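Long-range contact in nuclease NucT (Helicobacter pylori, PDB 6EHI), which is a nuclease of the phospholipase D-like (PLD) family, built on a mixed beta sheet flanked by helices: residues A[33-38]-A[59-64]. The protein carries 1 engineered substitution. Residues are numbered along the deposited sequence; the frame is centred on the assembly and turned at random.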
loop_
_atom_site.group_PDB
_atom_site.type_symbol
_atom_site.label_atom_id
_atom_site.label_comp_id
_atom_site.label_asym_id
_atom_site.label_seq_id
_atom_site.Cartn_x
_atom_site.Cartn_y
_atom_site.Cartn_z
ATOM N N SER A 33 -5.427 -22.320 1.333
ATOM C CA SER A 33 -5.638 -21.272 2.305
ATOM C C SER A 33 -5.553 -19.872 1.726
ATOM O O SER A 33 -4.916 -19.610 0.678
ATOM C CB SER A 33 -4.627 -21.333 3.437
ATOM O OG SER A 33 -3.320 -21.128 2.984
ATOM N N VAL A 34 -6.273 -18.986 2.414
ATOM C CA VAL A 34 -6.294 -17.572 2.033
ATOM C C VAL A 34 -6.184 -16.788 3.312
ATOM O O VAL A 34 -7.017 -16.924 4.230
ATOM C CB VAL A 34 -7.557 -17.181 1.230
ATOM C CG1 VAL A 34 -7.583 -15.684 1.002
ATOM C CG2 VAL A 34 -7.631 -17.886 -0.100
ATOM N N LYS A 35 -5.108 -15.995 3.406
ATOM C CA LYS A 35 -4.821 -15.206 4.542
ATOM C C LYS A 35 -4.815 -13.751 4.152
ATOM O O LYS A 35 -4.069 -13.335 3.252
ATOM C CB LYS A 35 -3.479 -15.615 5.148
ATOM C CG LYS A 35 -3.461 -17.072 5.760
ATOM C CD LYS A 35 -2.059 -17.517 6.181
ATOM C CE LYS A 35 -2.054 -18.955 6.633
ATOM N NZ LYS A 35 -2.647 -19.009 8.000
ATOM N N ILE A 36 -5.652 -12.938 4.826
ATOM C CA ILE A 36 -5.827 -11.552 4.363
ATOM C C ILE A 36 -5.716 -10.626 5.535
ATOM O O ILE A 36 -6.247 -10.909 6.632
ATOM C CB ILE A 36 -7.216 -11.339 3.740
ATOM C CG1 ILE A 36 -7.361 -12.166 2.478
ATOM C CG2 ILE A 36 -7.575 -9.858 3.495
ATOM C CD1 ILE A 36 -8.798 -12.558 2.047
ATOM N N ALA A 37 -4.973 -9.528 5.370
ATOM C CA ALA A 37 -5.037 -8.389 6.298
ATOM C C ALA A 37 -5.415 -7.179 5.506
ATOM O O ALA A 37 -4.729 -6.907 4.526
ATOM C CB ALA A 37 -3.716 -8.210 6.951
ATOM N N ILE A 38 -6.537 -6.535 5.831
ATOM C CA ILE A 38 -7.065 -5.440 5.030
ATOM C C ILE A 38 -7.581 -4.339 5.869
ATOM O O ILE A 38 -8.368 -4.566 6.760
ATOM C CB ILE A 38 -8.131 -6.001 4.073
ATOM C CG1 ILE A 38 -8.594 -4.968 3.030
ATOM C CG2 ILE A 38 -9.250 -6.736 4.801
ATOM C CD1 ILE A 38 -7.505 -4.539 2.084
ATOM N N LYS A 59 -9.556 -22.784 3.796
ATOM C CA LYS A 59 -9.584 -22.020 5.032
ATOM C C LYS A 59 -9.216 -20.560 4.732
ATOM O O LYS A 59 -8.146 -20.289 4.227
ATOM C CB LYS A 59 -8.614 -22.593 6.014
ATOM C CG LYS A 59 -9.050 -23.999 6.454
ATOM C CD LYS A 59 -8.107 -24.619 7.468
ATOM C CE LYS A 59 -8.713 -24.583 8.861
ATOM N NZ LYS A 59 -7.743 -25.265 9.772
ATOM N N VAL A 60 -10.080 -19.640 5.154
ATOM C CA VAL A 60 -9.911 -18.242 4.964
ATOM C C VAL A 60 -9.804 -17.535 6.299
ATOM O O VAL A 60 -10.570 -17.789 7.237
ATOM C CB VAL A 60 -11.092 -17.695 4.186
ATOM C CG1 VAL A 60 -10.928 -16.226 3.984
ATOM C CG2 VAL A 60 -11.215 -18.422 2.876
ATOM N N GLN A 61 -8.836 -16.649 6.417
ATOM C CA GLN A 61 -8.651 -15.831 7.620
ATOM C C GLN A 61 -8.529 -14.364 7.152
ATOM O O GLN A 61 -7.860 -14.105 6.164
ATOM C CB GLN A 61 -7.378 -16.225 8.299
ATOM C CG GLN A 61 -7.481 -17.634 8.868
ATOM C CD GLN A 61 -6.167 -18.173 9.390
ATOM O OE1 GLN A 61 -5.127 -18.046 8.726
ATOM N NE2 GLN A 61 -6.187 -18.723 10.625
ATOM N N ILE A 62 -9.264 -13.479 7.785
ATOM C CA ILE A 62 -9.275 -12.055 7.404
ATOM C C ILE A 62 -9.108 -11.214 8.626
ATOM O O ILE A 62 -9.944 -11.314 9.509
ATOM C CB ILE A 62 -10.603 -11.722 6.727
ATOM C CG1 ILE A 62 -10.948 -12.789 5.683
ATOM C CG2 ILE A 62 -10.526 -10.326 6.069
ATOM C CD1 ILE A 62 -12.237 -12.516 4.957
ATOM N N ILE A 63 -8.006 -10.468 8.751
ATOM C CA ILE A 63 -7.785 -9.431 9.794
ATOM C C ILE A 63 -8.210 -8.084 9.214
ATOM O O ILE A 63 -7.640 -7.663 8.189
ATOM C CB ILE A 63 -6.302 -9.370 10.237
ATOM C CG1 ILE A 63 -5.797 -10.775 10.615
ATOM C CG2 ILE A 63 -6.147 -8.298 11.266
ATOM C CD1 ILE A 63 -4.310 -10.910 10.947
ATOM N N TYR A 64 -9.268 -7.458 9.756
ATOM C CA TYR A 64 -9.710 -6.111 9.383
ATOM C C TYR A 64 -9.202 -5.038 10.333
ATOM O O TYR A 64 -9.142 -5.253 11.605
ATOM C CB TYR A 64 -11.195 -6.085 9.439
ATOM C CG TYR A 64 -12.033 -6.876 8.463
ATOM C CD1 TYR A 64 -12.224 -8.297 8.587
ATOM C CD2 TYR A 64 -12.595 -6.244 7.330
ATOM C CE1 TYR A 64 -13.036 -8.993 7.717
ATOM C CE2 TYR A 64 -13.371 -6.953 6.446
ATOM C CZ TYR A 64 -13.594 -8.318 6.628
ATOM O OH TYR A 64 -14.347 -9.042 5.730
#
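Lys-35 and Gln-61 run side by side off neighbouring parallel strands, and Lys-35 NZ gives a hydrogen bond of 2.8 Å to Gln-61 OE1. The lysine chain stays extended until its last torsion (chi4 -76°), which turns the ammonium toward the amide; it reaches OE1 tilted 15° from the carbonyl plane. On the other face of the sheet the side chains meet through apolar groups. Ile-62 CG2 meets both Ile-36 CG2, at 3.9 Å, and Ile-38 CG2, at 4.0 Å, and Ile-38 CG2 also approaches the Tyr-64 ring obliquely, 4.2 Å from Tyr-64 CD2. Under these side chains five backbone hydrogen bonds join the strands, beginning with Val-34 N to Lys-59 O (2.9 Å) and ending with Ile-38 N to Ile-63 O (2.8 Å).

Helix 44-54 makes the beta-alpha-beta crossover between the strands and sets Ile-50 against Ile-36, Val-60 and Ile-62. Across the sheet, helix 142-158 packs on Lys-35, Gln-61 and Ile-63, while its Tyr-152 OH is hydrogen-bonded to Ile-36 O. Tyr-64 OH bonds to Thr-76. The chemistry thus differs by face: branched aliphatic packing beneath the crossover helix; on the other side, apolar Ala-37 and Ile-63 beside a partly exposed polar pair whose neutral amide oxygen probably solvates the ammonium without neutralising it.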